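Local coordinates for type IV pilus biogenesis protein PilB (Streptococcus sanguinis, PDB 7B7P) that serves as a bimodular minor type IV pilin with a direct role in adhesion, carrying a metal-binding von Willebrand factor A-like module, at residues Ile201-Leu206 against Asn238-Thr243; Lys224-Asn229 against Arg247-Pro252; Gly261-Met266 against Ile348-Glu353; Tyr278-Thr283 against Lys407-Ile412; Asp385-Gly388 against Glu393-Tyr396. All coordinates share one frame; numbering follows the deposited sequence.

How the interactions relate
All five contacts belong to the von Willebrand factor A-like module. Interaction 1 joins two helices on one face of the central sheet, and interaction 4 sets the C-terminal helix on that same face; they meet where Met202 CE comes within 3.7 Å of Ile412 CG2. Interactions 3 and 5 lie on the other face, and Leu262 CD2 touches Ile387 CG1 at 4.0 Å. Interaction 2 adjoins interaction 1 through Thr243 and interaction 3 through Tyr225, whose OH bonds Tyr264 O at 2.9 Å. Near the metal site, the side chains of Leu250 (interaction 2) and Phe409 (interaction 4) each lie about 12 Å from that of the magnesium-site residue Asp284.

Interaction 1. Residues Ile201-Leu206 against Asn238-Thr243; sequences IMIKDL and NTIIAT
Ile240 and Ile241, on the short helix 238-245, rest against Ile203 and Lys204 of helix 191-209. The two helices run almost antiparallel, at 166°, on one face of the central sheet of the von Willebrand factor A-like fold. Their axes come no closer than 10.5 Å in this region, so the gap is bridged by side-chain ends and not by close backbone packing.

Going along the second helix, Ile240 comes first. With CG1 turned anti to the backbone N (chi1 -179°), its CG2 takes the position between N and the carbonyl carbon and points at Ile203, where it meets CG2 of that residue at 4.1 Å. Both isoleucines also touch Val214 of strand 212-219, so this buried layer of methyls sits directly on the sheet.

Ile241 follows and covers the outer side. Its CG1 is 4.4 Å from Ile203 CG2, while CD1 reaches the aliphatic part of Lys204, 4.0 Å from CE and 4.2 Å from CG. The Lys204 and Ile241 side chains cross nearly at right angles, and Lys204, exposed to solvent, lays its methylenes at the margin of the contact.

One turn of the helix is tied by a side chain too: Thr243 OG1 donates to Thr239 O at 3.0 Å, with an angle of 143° at the carbonyl oxygen.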
# COMPACT_ATOMS: atom_id res chain seq x y z
N ILE A 201 9.68 -10.47 -11.63
CA ILE A 201 9.43 -9.11 -12.13
C ILE A 201 9.06 -8.17 -10.99
O ILE A 201 9.55 -7.04 -10.91
CB ILE A 201 8.34 -9.14 -13.22
CG1 ILE A 201 8.82 -9.93 -14.44
CG2 ILE A 201 7.92 -7.73 -13.62
CD1 ILE A 201 7.92 -9.78 -15.64
N MET A 202 8.19 -8.63 -10.08
CA MET A 202 7.71 -7.77 -9.00
C MET A 202 8.86 -7.37 -8.07
O MET A 202 8.88 -6.24 -7.55
CB MET A 202 6.59 -8.48 -8.23
CG MET A 202 6.28 -7.95 -6.85
SD MET A 202 5.73 -6.23 -6.86
CE MET A 202 4.36 -6.30 -5.70
N ILE A 203 9.82 -8.27 -7.86
CA ILE A 203 10.98 -7.96 -7.02
C ILE A 203 11.83 -6.85 -7.65
O ILE A 203 12.20 -5.87 -6.99
CB ILE A 203 11.82 -9.23 -6.78
CG1 ILE A 203 11.12 -10.17 -5.79
CG2 ILE A 203 13.22 -8.85 -6.29
CD1 ILE A 203 10.76 -9.54 -4.47
N LYS A 204 12.17 -6.99 -8.93
CA LYS A 204 12.95 -5.95 -9.60
C LYS A 204 12.21 -4.62 -9.57
O LYS A 204 12.83 -3.56 -9.41
CB LYS A 204 13.27 -6.37 -11.03
CG LYS A 204 14.15 -7.61 -11.13
CD LYS A 204 13.94 -8.33 -12.47
CE LYS A 204 15.24 -8.96 -12.96
NZ LYS A 204 14.99 -10.25 -13.68
N ASP A 205 10.88 -4.66 -9.69
CA ASP A 205 10.11 -3.42 -9.60
C ASP A 205 10.16 -2.83 -8.19
O ASP A 205 10.28 -1.61 -8.03
CB ASP A 205 8.67 -3.67 -10.04
CG ASP A 205 7.98 -2.41 -10.52
OD1 ASP A 205 8.71 -1.44 -10.85
OD2 ASP A 205 6.73 -2.38 -10.57
N LEU A 206 10.06 -3.68 -7.15
CA LEU A 206 10.17 -3.18 -5.77
C LEU A 206 11.56 -2.60 -5.51
O LEU A 206 11.69 -1.60 -4.79
CB LEU A 206 9.88 -4.29 -4.77
CG LEU A 206 8.43 -4.72 -4.53
CD1 LEU A 206 8.42 -5.81 -3.48
CD2 LEU A 206 7.55 -3.56 -4.13
N ASN A 238 19.62 -10.53 -6.17
CA ASN A 238 20.10 -11.80 -6.72
C ASN A 238 19.73 -12.98 -5.84
O ASN A 238 19.34 -14.04 -6.35
CB ASN A 238 21.62 -11.73 -6.89
CG ASN A 238 22.08 -12.39 -8.15
OD1 ASN A 238 22.26 -13.61 -8.19
ND2 ASN A 238 22.27 -11.59 -9.20
N THR A 239 19.86 -12.83 -4.52
CA THR A 239 19.71 -14.00 -3.66
C THR A 239 18.26 -14.47 -3.59
O THR A 239 18.01 -15.68 -3.50
CB THR A 239 20.27 -13.69 -2.28
OG1 THR A 239 19.26 -13.12 -1.44
CG2 THR A 239 21.43 -12.69 -2.40
N ILE A 240 17.29 -13.55 -3.67
CA ILE A 240 15.90 -13.98 -3.60
C ILE A 240 15.41 -14.52 -4.95
O ILE A 240 14.66 -15.50 -5.00
CB ILE A 240 14.99 -12.86 -3.06
CG1 ILE A 240 13.55 -13.37 -2.98
CG2 ILE A 240 15.08 -11.62 -3.93
CD1 ILE A 240 12.77 -12.84 -1.81
N ILE A 241 15.82 -13.89 -6.06
CA ILE A 241 15.40 -14.38 -7.37
C ILE A 241 15.89 -15.80 -7.57
O ILE A 241 15.23 -16.62 -8.23
CB ILE A 241 15.90 -13.46 -8.49
CG1 ILE A 241 15.22 -12.10 -8.41
CG2 ILE A 241 15.64 -14.08 -9.85
CD1 ILE A 241 15.52 -11.23 -9.62
N ALA A 242 17.05 -16.13 -6.99
CA ALA A 242 17.52 -17.51 -7.03
C ALA A 242 16.55 -18.45 -6.33
O ALA A 242 16.25 -19.54 -6.83
CB ALA A 242 18.92 -17.60 -6.41
N THR A 243 16.04 -18.03 -5.17
CA THR A 243 15.07 -18.86 -4.44
C THR A 243 13.79 -19.05 -5.24
O THR A 243 13.29 -20.18 -5.38
CB THR A 243 14.74 -18.24 -3.09
OG1 THR A 243 15.92 -17.66 -2.51
CG2 THR A 243 14.18 -19.31 -2.15

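Interaction 2. Residues Lys224-Asn229 against Arg247-Pro252; sequences KYIQQN and RENLNP
Ile226 reaches from the edge of the sheet to Asn249 and Leu250, two residues of the loop between helices 238-245 and 258-270. Its CB points toward that loop and splits the contact between two branches. The CG2 branch, anti to the backbone N, goes to Asn249: it lies 3.9 Å from Asn249 CB, equally 3.9 Å from CG, and 4.1 Å from ND2, so one methyl spans the root of the amide. The two side chains run alongside each other, pointing opposite ways, instead of meeting end on. Asn249 CG stands beside its own backbone N (chi1 -63°), which sets the amide next to that methyl. On the other branch CG1 looks to Leu250, whose CD2 stands 4.5 Å away, a looser touch; CD1, at the tip, reaches no nearer to that methyl.

The backbone that carries Ile226 is irregular. In this part of the von Willebrand factor A-like sheet, Ile226 and Gln227 both face Leu216 on the neighbouring antiparallel strand 212-219, a classic beta bulge, and the strand changes direction sharply at this point.

Asn249 is held by side chain and main chain alike: ND2 bonds Thr243 O, and the backbone O accepts from Arg196 NH2. Leu250 follows with left-handed backbone angles (phi 51°, psi 37°). Its buried side chain packs on Met192 and Arg196 of helix 191-209 and lies about 14 Å from the bound magnesium ion.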
# COMPACT_ATOMS: atom_id res chain seq x y z
N LYS A 224 5.56 -22.78 5.40
CA LYS A 224 7.00 -22.98 5.43
C LYS A 224 7.69 -21.69 5.00
O LYS A 224 7.20 -20.98 4.12
CB LYS A 224 7.41 -24.15 4.52
CG LYS A 224 8.92 -24.28 4.31
CD LYS A 224 9.31 -24.83 2.92
CE LYS A 224 10.73 -25.43 2.96
NZ LYS A 224 11.19 -25.98 1.66
N TYR A 225 8.82 -21.39 5.63
CA TYR A 225 9.66 -20.30 5.17
C TYR A 225 10.49 -20.79 3.98
O TYR A 225 11.29 -21.71 4.13
CB TYR A 225 10.56 -19.81 6.30
CG TYR A 225 9.85 -18.97 7.35
CD1 TYR A 225 9.35 -17.71 7.04
CD2 TYR A 225 9.70 -19.44 8.65
CE1 TYR A 225 8.71 -16.94 7.99
CE2 TYR A 225 9.07 -18.68 9.61
CZ TYR A 225 8.57 -17.44 9.28
OH TYR A 225 7.92 -16.70 10.24
N ILE A 226 10.27 -20.21 2.81
CA ILE A 226 11.16 -20.50 1.68
C ILE A 226 12.43 -19.70 1.85
O ILE A 226 13.53 -20.21 1.64
CB ILE A 226 10.47 -20.20 0.34
CG1 ILE A 226 8.99 -20.60 0.36
CG2 ILE A 226 11.18 -20.93 -0.80
CD1 ILE A 226 8.77 -22.09 0.45
N GLN A 227 12.30 -18.44 2.22
CA GLN A 227 13.41 -17.63 2.72
C GLN A 227 12.87 -16.92 3.95
O GLN A 227 12.00 -16.05 3.83
CB GLN A 227 13.90 -16.63 1.67
CG GLN A 227 14.96 -15.67 2.22
CD GLN A 227 15.46 -14.70 1.18
OE1 GLN A 227 15.31 -13.49 1.32
NE2 GLN A 227 16.06 -15.22 0.11
N GLN A 228 13.37 -17.32 5.12
CA GLN A 228 12.81 -16.79 6.36
C GLN A 228 13.29 -15.37 6.63
O GLN A 228 12.49 -14.51 7.01
CB GLN A 228 13.17 -17.71 7.53
CG GLN A 228 12.95 -17.06 8.88
CD GLN A 228 12.83 -18.08 10.01
OE1 GLN A 228 13.42 -19.15 9.95
NE2 GLN A 228 12.07 -17.73 11.04
N ASN A 229 14.57 -15.10 6.43
CA ASN A 229 15.09 -13.78 6.75
C ASN A 229 14.89 -12.84 5.57
O ASN A 229 14.69 -13.26 4.44
CB ASN A 229 16.57 -13.86 7.13
CG ASN A 229 16.81 -14.70 8.39
OD1 ASN A 229 16.26 -14.41 9.46
ND2 ASN A 229 17.61 -15.74 8.25
N ARG A 247 13.80 -24.79 -8.57
CA ARG A 247 12.59 -25.59 -8.76
C ARG A 247 12.42 -26.72 -7.75
O ARG A 247 11.44 -27.46 -7.83
CB ARG A 247 12.53 -26.14 -10.18
CG ARG A 247 12.20 -25.04 -11.17
CD ARG A 247 11.59 -25.51 -12.47
NE ARG A 247 10.60 -24.57 -13.01
CZ ARG A 247 10.74 -23.24 -13.15
NH1 ARG A 247 11.86 -22.60 -12.79
NH2 ARG A 247 9.73 -22.54 -13.67
N GLU A 248 13.34 -26.87 -6.81
CA GLU A 248 13.01 -27.65 -5.62
C GLU A 248 12.18 -26.85 -4.63
O GLU A 248 11.58 -27.44 -3.72
CB GLU A 248 14.29 -28.18 -4.95
CG GLU A 248 15.44 -27.18 -4.87
CD GLU A 248 16.57 -27.47 -5.85
OE1 GLU A 248 16.34 -27.41 -7.09
OE2 GLU A 248 17.70 -27.77 -5.39
N ASN A 249 12.10 -25.53 -4.80
CA ASN A 249 11.26 -24.65 -4.00
C ASN A 249 9.90 -24.44 -4.67
O ASN A 249 9.73 -24.67 -5.87
CB ASN A 249 11.94 -23.30 -3.79
CG ASN A 249 13.23 -23.42 -3.01
OD1 ASN A 249 13.42 -24.37 -2.25
ND2 ASN A 249 14.11 -22.44 -3.17
N LEU A 250 8.93 -23.99 -3.87
CA LEU A 250 7.58 -23.70 -4.34
C LEU A 250 7.00 -24.87 -5.13
O LEU A 250 6.30 -24.69 -6.12
CB LEU A 250 7.54 -22.43 -5.19
CG LEU A 250 8.03 -21.13 -4.59
CD1 LEU A 250 8.32 -20.16 -5.73
CD2 LEU A 250 6.98 -20.55 -3.64
N ASN A 251 7.32 -26.08 -4.70
CA ASN A 251 6.84 -27.24 -5.41
C ASN A 251 5.38 -27.52 -5.04
O ASN A 251 5.08 -27.68 -3.85
CB ASN A 251 7.71 -28.44 -5.09
CG ASN A 251 7.43 -29.60 -5.98
OD1 ASN A 251 6.97 -30.64 -5.52
ND2 ASN A 251 7.68 -29.43 -7.28
N PRO A 252 4.46 -27.56 -6.00
CA PRO A 252 3.04 -27.65 -5.64
C PRO A 252 2.70 -29.00 -5.02
O PRO A 252 3.07 -30.05 -5.55
CB PRO A 252 2.32 -27.47 -6.99
CG PRO A 252 3.31 -26.68 -7.83
CD PRO A 252 4.66 -27.22 -7.41

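Interaction 3. Residues Gly261-Met266 against Ile348-Glu353; sequences GLRYGM and IAYAGE
Tyr350 lays its hydroxyl over one face of the Arg263 guanidinium, with OH 3.6 Å from NE and 3.9 Å from CZ. The ring and guanidinium planes are steeply inclined, 56° apart, and the two planes do not stack. Tyr350 has CG anti to its backbone N (chi1 -178°), which carries the phenol across to the other helix, while Arg263 bends at chi3 (66°).

The polar ends are held by other parts of the chain. Tyr350 OH bonds the carbonyl of Asp320, Arg263 NH1 bonds that of Ser322, and NH2 forms a salt bridge with Asp260 one turn back. A buried guanidinium is thus gripped from several sides.

In the von Willebrand factor A-like fold, helix 258-270 packs against the central sheet, and here helix 341-358 lies beside it. The backbones come closest at Leu262 and Ala351, whose CA atoms are 6.8 Å apart. There the Leu262 methyl CD2 rests 3.6 Å from Ala351 O. Ala351 also touches Leu383 of helix 380-388.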
# COMPACT_ATOMS: atom_id res chain seq x y z
N GLY A 261 -0.13 -19.67 6.58
CA GLY A 261 0.77 -18.85 5.79
C GLY A 261 0.84 -17.43 6.32
O GLY A 261 1.92 -16.84 6.43
N LEU A 262 -0.33 -16.87 6.67
CA LEU A 262 -0.41 -15.51 7.17
C LEU A 262 0.29 -15.39 8.52
O LEU A 262 0.89 -14.35 8.83
CB LEU A 262 -1.87 -15.07 7.27
CG LEU A 262 -2.07 -13.60 7.68
CD1 LEU A 262 -1.60 -12.64 6.57
CD2 LEU A 262 -3.52 -13.32 8.05
N ARG A 263 0.20 -16.44 9.34
CA ARG A 263 0.88 -16.44 10.63
C ARG A 263 2.39 -16.32 10.43
O ARG A 263 3.04 -15.48 11.06
CB ARG A 263 0.53 -17.71 11.42
CG ARG A 263 1.27 -17.81 12.76
CD ARG A 263 0.67 -18.91 13.64
NE ARG A 263 0.86 -20.27 13.09
CZ ARG A 263 1.20 -21.32 13.84
NH1 ARG A 263 1.40 -21.15 15.15
NH2 ARG A 263 1.34 -22.52 13.31
N TYR A 264 2.96 -17.16 9.56
CA TYR A 264 4.39 -17.06 9.31
C TYR A 264 4.75 -15.68 8.77
O TYR A 264 5.70 -15.04 9.24
CB TYR A 264 4.83 -18.13 8.34
CG TYR A 264 5.05 -19.51 8.95
CD1 TYR A 264 4.06 -20.11 9.73
CD2 TYR A 264 6.22 -20.22 8.71
CE1 TYR A 264 4.24 -21.37 10.26
CE2 TYR A 264 6.41 -21.49 9.24
CZ TYR A 264 5.42 -22.05 10.01
OH TYR A 264 5.57 -23.31 10.55
N GLY A 265 3.97 -15.18 7.81
CA GLY A 265 4.23 -13.86 7.27
C GLY A 265 4.24 -12.78 8.32
O GLY A 265 5.19 -12.01 8.43
N MET A 266 3.18 -12.73 9.14
CA MET A 266 3.05 -11.61 10.07
C MET A 266 4.08 -11.66 11.20
O MET A 266 4.57 -10.61 11.64
CB MET A 266 1.63 -11.55 10.65
CG MET A 266 0.57 -11.22 9.61
SD MET A 266 -1.02 -10.88 10.36
CE MET A 266 -1.82 -9.89 9.07
N ILE A 348 -11.30 -19.89 7.03
CA ILE A 348 -11.30 -18.44 6.86
C ILE A 348 -11.18 -17.76 8.22
O ILE A 348 -10.48 -16.75 8.36
CB ILE A 348 -12.57 -18.01 6.10
CG1 ILE A 348 -12.47 -18.44 4.63
CG2 ILE A 348 -12.80 -16.50 6.20
CD1 ILE A 348 -13.74 -18.23 3.82
N ALA A 349 -11.85 -18.30 9.24
CA ALA A 349 -11.80 -17.70 10.57
C ALA A 349 -10.41 -17.81 11.18
O ALA A 349 -9.98 -16.92 11.92
CB ALA A 349 -12.82 -18.36 11.51
N TYR A 350 -9.69 -18.90 10.88
CA TYR A 350 -8.31 -19.04 11.34
C TYR A 350 -7.48 -17.86 10.90
O TYR A 350 -6.72 -17.28 11.68
CB TYR A 350 -7.73 -20.36 10.81
CG TYR A 350 -6.30 -20.66 11.26
CD1 TYR A 350 -5.85 -20.24 12.49
CD2 TYR A 350 -5.43 -21.41 10.46
CE1 TYR A 350 -4.59 -20.51 12.92
CE2 TYR A 350 -4.16 -21.71 10.88
CZ TYR A 350 -3.75 -21.26 12.13
OH TYR A 350 -2.48 -21.53 12.60
N ALA A 351 -7.61 -17.48 9.63
CA ALA A 351 -6.85 -16.36 9.10
C ALA A 351 -7.24 -15.05 9.79
O ALA A 351 -6.40 -14.18 10.02
CB ALA A 351 -7.07 -16.27 7.59
N GLY A 352 -8.51 -14.90 10.14
CA GLY A 352 -8.91 -13.73 10.89
C GLY A 352 -8.34 -13.73 12.30
O GLY A 352 -7.89 -12.69 12.80
N GLU A 353 -8.34 -14.88 12.97
CA GLU A 353 -7.74 -14.93 14.31
C GLU A 353 -6.25 -14.62 14.24
O GLU A 353 -5.74 -13.88 15.08
CB GLU A 353 -7.97 -16.28 14.99
CG GLU A 353 -9.39 -16.54 15.36
CD GLU A 353 -10.02 -15.37 16.13
OE1 GLU A 353 -9.52 -15.02 17.21
OE2 GLU A 353 -11.01 -14.79 15.63

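Interaction 4. Residues Tyr278-Thr283 against Lys407-Ile412; sequences YIVLLT and KTFSDI
Val280 makes the contact with both of its methyls, one for Phe409 and one for Ile412. The purely aliphatic half is the meeting of Val280 CG2 with Ile412 CG2 at 4.2 Å, two branches that reach toward each other tip to tip. Here strand 276-283 faces helix 402-424, and the CA atoms of this pair are 8.7 Å apart, a gap filled by the two side chains meeting from either backbone.

The second kind of contact is aliphatic on aromatic. Val280 CG1, anti to the backbone N (chi1 172°), approaches CE1 of Phe409 at 4.2 Å. It comes to the edge of the ring, close to the ring plane, and so does not lie over the face. Two residues along the strand, on the same side, Leu282 CD1 is 4.5 Å from Phe409 CZ. Met202 of helix 191-209 packs against both Phe409 and Ile412.

The main-chain polar groups of the strand are used within the sheet. The backbone of Val280 bonds to Ser165 and Val167, that of Ile279 to Arg364 and Asn366, which places this strand inside the parallel part of the von Willebrand factor A-like sheet, with helices on both faces. Among the side chains, Thr283 OG1 bonds Asp169 OD2, and Tyr278 OH bonds Asp419 OD2 on helix 402-424.

Where Val280 meets Phe409 and Ile412 carbon faces carbon, so this part holds by shape and burial; the directional tie from strand to helix is Tyr278 to Asp419, further along the helix.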
# COMPACT_ATOMS: atom_id res chain seq x y z
N TYR A 278 4.22 -4.95 5.02
CA TYR A 278 3.25 -5.40 4.03
C TYR A 278 3.21 -6.91 3.95
O TYR A 278 4.25 -7.57 3.96
CB TYR A 278 3.60 -4.84 2.64
CG TYR A 278 3.48 -3.33 2.55
CD1 TYR A 278 2.24 -2.72 2.41
CD2 TYR A 278 4.61 -2.53 2.62
CE1 TYR A 278 2.13 -1.36 2.32
CE2 TYR A 278 4.51 -1.16 2.54
CZ TYR A 278 3.27 -0.58 2.40
OH TYR A 278 3.17 0.78 2.33
N ILE A 279 2.00 -7.46 3.82
CA ILE A 279 1.79 -8.84 3.39
C ILE A 279 1.22 -8.83 1.97
O ILE A 279 0.26 -8.11 1.68
CB ILE A 279 0.85 -9.58 4.35
CG1 ILE A 279 1.47 -9.67 5.74
CG2 ILE A 279 0.49 -10.97 3.78
CD1 ILE A 279 2.37 -10.87 5.94
N VAL A 280 1.78 -9.66 1.11
CA VAL A 280 1.20 -9.92 -0.21
C VAL A 280 0.89 -11.40 -0.23
O VAL A 280 1.80 -12.23 -0.27
CB VAL A 280 2.14 -9.54 -1.36
CG1 VAL A 280 1.56 -10.01 -2.69
CG2 VAL A 280 2.34 -8.04 -1.36
N LEU A 281 -0.38 -11.72 -0.16
CA LEU A 281 -0.83 -13.09 -0.03
C LEU A 281 -1.47 -13.51 -1.34
O LEU A 281 -2.38 -12.84 -1.82
CB LEU A 281 -1.82 -13.23 1.12
CG LEU A 281 -2.11 -14.68 1.50
CD1 LEU A 281 -2.42 -14.76 2.98
CD2 LEU A 281 -3.28 -15.18 0.70
N LEU A 282 -1.00 -14.61 -1.91
CA LEU A 282 -1.51 -15.12 -3.17
C LEU A 282 -2.13 -16.49 -2.93
O LEU A 282 -1.47 -17.36 -2.37
CB LEU A 282 -0.40 -15.22 -4.22
CG LEU A 282 -0.97 -15.59 -5.59
CD1 LEU A 282 -0.29 -14.79 -6.72
CD2 LEU A 282 -0.84 -17.08 -5.83
N THR A 283 -3.36 -16.69 -3.37
CA THR A 283 -4.00 -17.99 -3.23
C THR A 283 -4.81 -18.29 -4.48
O THR A 283 -5.30 -17.38 -5.16
CB THR A 283 -4.88 -18.07 -1.95
OG1 THR A 283 -5.44 -19.38 -1.82
CG2 THR A 283 -5.99 -17.05 -1.96
N LYS A 407 -0.13 -6.97 -13.80
CA LYS A 407 -0.70 -5.67 -13.49
C LYS A 407 -0.95 -5.52 -11.98
O LYS A 407 -0.65 -4.46 -11.41
CB LYS A 407 -1.98 -5.44 -14.28
CG LYS A 407 -2.58 -4.05 -14.04
CD LYS A 407 -4.07 -3.99 -14.37
CE LYS A 407 -4.54 -2.55 -14.60
NZ LYS A 407 -5.87 -2.46 -15.30
N THR A 408 -1.51 -6.55 -11.33
CA THR A 408 -1.73 -6.49 -9.89
C THR A 408 -0.43 -6.29 -9.13
O THR A 408 -0.36 -5.48 -8.19
CB THR A 408 -2.42 -7.77 -9.40
OG1 THR A 408 -3.68 -7.94 -10.08
CG2 THR A 408 -2.66 -7.70 -7.90
N PHE A 409 0.63 -7.01 -9.52
CA PHE A 409 1.93 -6.80 -8.89
C PHE A 409 2.40 -5.35 -9.08
O PHE A 409 2.79 -4.68 -8.11
CB PHE A 409 2.94 -7.80 -9.44
CG PHE A 409 2.90 -9.14 -8.72
CD1 PHE A 409 2.50 -9.21 -7.39
CD2 PHE A 409 3.28 -10.31 -9.37
CE1 PHE A 409 2.47 -10.44 -6.72
CE2 PHE A 409 3.25 -11.52 -8.72
CZ PHE A 409 2.84 -11.59 -7.38
N SER A 410 2.30 -4.83 -10.31
CA SER A 410 2.75 -3.46 -10.57
C SER A 410 1.96 -2.45 -9.75
O SER A 410 2.52 -1.52 -9.16
CB SER A 410 2.64 -3.15 -12.07
OG SER A 410 2.33 -1.77 -12.28
N ASP A 411 0.64 -2.62 -9.70
CA ASP A 411 -0.20 -1.74 -8.90
C ASP A 411 0.20 -1.78 -7.42
O ASP A 411 0.17 -0.75 -6.74
CB ASP A 411 -1.67 -2.11 -9.07
CG ASP A 411 -2.20 -1.79 -10.48
OD1 ASP A 411 -1.69 -0.83 -11.12
OD2 ASP A 411 -3.14 -2.47 -10.95
N ILE A 412 0.58 -2.96 -6.92
CA ILE A 412 0.96 -3.05 -5.51
C ILE A 412 2.26 -2.30 -5.27
O ILE A 412 2.38 -1.55 -4.29
CB ILE A 412 1.05 -4.53 -5.06
CG1 ILE A 412 -0.34 -5.17 -5.02
CG2 ILE A 412 1.70 -4.65 -3.69
CD1 ILE A 412 -0.32 -6.67 -4.86

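Interaction 5. Residues Asp385-Gly388 against Glu393-Tyr396; sequences DRIG and ETKY
Thr394 has chi1 at 66°, which puts OG1 between its backbone N and carbonyl carbon and turns CG2 anti to the carbonyl carbon, toward Ile387 and Gly388. That methyl is the working group of the contact, which closes a beta-alpha-beta unit: strand 364-370, helix 380-388 and strand 393-399, whose two strands pair in parallel within the von Willebrand factor A-like sheet. Four residues separate the two segments.

Ile387 meets Thr394 through its CG2, which lies 4.3 Å from Thr394 CG2, and through its carbonyl carbon at 4.2 Å from the same methyl. The isoleucine also touches Val365 on the neighbouring strand, so it packs onto the sheet between the helix and the strands. Its carbonyl oxygen accepts a bond from Ser355 of helix 341-358, and Arg386 next to it makes a salt bridge with Glu345 of that helix.

The closest approach is to glycine backbone. The CA atoms of Gly388 and Thr394 are 5.8 Å apart, and the threonine methyl lies on the main chain itself, with CG2 3.6 Å from Gly388 CA and 3.7 Å from Gly388 N.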
# COMPACT_ATOMS: atom_id res chain seq x y z
N ASP A 385 -11.65 -9.84 3.75
CA ASP A 385 -12.49 -9.13 4.72
C ASP A 385 -12.28 -9.67 6.13
O ASP A 385 -12.23 -8.89 7.09
CB ASP A 385 -13.96 -9.25 4.33
CG ASP A 385 -14.29 -8.53 3.03
OD1 ASP A 385 -13.46 -7.74 2.52
OD2 ASP A 385 -15.43 -8.73 2.53
N ARG A 386 -12.16 -11.00 6.28
CA ARG A 386 -11.88 -11.56 7.60
C ARG A 386 -10.50 -11.13 8.09
O ARG A 386 -10.34 -10.74 9.25
CB ARG A 386 -11.98 -13.09 7.57
CG ARG A 386 -12.31 -13.67 8.93
CD ARG A 386 -13.73 -13.31 9.34
NE ARG A 386 -14.66 -13.94 8.41
CZ ARG A 386 -15.24 -15.11 8.66
NH1 ARG A 386 -15.01 -15.74 9.81
NH2 ARG A 386 -16.05 -15.64 7.75
N ILE A 387 -9.49 -11.17 7.22
CA ILE A 387 -8.17 -10.66 7.60
C ILE A 387 -8.27 -9.20 8.05
O ILE A 387 -7.53 -8.76 8.95
CB ILE A 387 -7.17 -10.85 6.43
CG1 ILE A 387 -6.90 -12.34 6.15
CG2 ILE A 387 -5.84 -10.10 6.69
CD1 ILE A 387 -5.95 -12.56 4.94
N GLY A 388 -9.21 -8.44 7.48
CA GLY A 388 -9.45 -7.05 7.84
C GLY A 388 -9.94 -6.83 9.26
O GLY A 388 -9.78 -5.73 9.80
N GLU A 393 -5.39 -1.96 6.84
CA GLU A 393 -5.96 -1.88 5.50
C GLU A 393 -5.83 -3.22 4.79
O GLU A 393 -4.81 -3.90 4.92
CB GLU A 393 -5.26 -0.80 4.68
CG GLU A 393 -5.57 0.62 5.13
CD GLU A 393 -4.81 1.68 4.32
OE1 GLU A 393 -4.18 1.33 3.28
OE2 GLU A 393 -4.87 2.87 4.70
N THR A 394 -6.86 -3.59 4.05
CA THR A 394 -6.82 -4.78 3.21
C THR A 394 -7.36 -4.44 1.83
O THR A 394 -8.15 -3.52 1.66
CB THR A 394 -7.63 -5.94 3.77
OG1 THR A 394 -9.02 -5.59 3.77
CG2 THR A 394 -7.18 -6.29 5.19
N LYS A 395 -6.93 -5.23 0.85
CA LYS A 395 -7.36 -5.02 -0.53
C LYS A 395 -7.33 -6.36 -1.25
O LYS A 395 -6.28 -7.01 -1.32
CB LYS A 395 -6.45 -4.01 -1.23
CG LYS A 395 -6.84 -3.67 -2.65
CD LYS A 395 -5.61 -3.08 -3.37
CE LYS A 395 -5.76 -3.03 -4.90
NZ LYS A 395 -7.08 -2.47 -5.29
N TYR A 396 -8.47 -6.76 -1.79
CA TYR A 396 -8.57 -7.97 -2.59
C TYR A 396 -8.58 -7.64 -4.08
O TYR A 396 -9.26 -6.72 -4.52
CB TYR A 396 -9.83 -8.75 -2.23
CG TYR A 396 -9.98 -9.95 -3.12
CD1 TYR A 396 -9.04 -10.98 -3.08
CD2 TYR A 396 -11.01 -10.02 -4.07
CE1 TYR A 396 -9.15 -12.08 -3.93
CE2 TYR A 396 -11.12 -11.12 -4.91
CZ TYR A 396 -10.19 -12.15 -4.82
OH TYR A 396 -10.28 -13.23 -5.66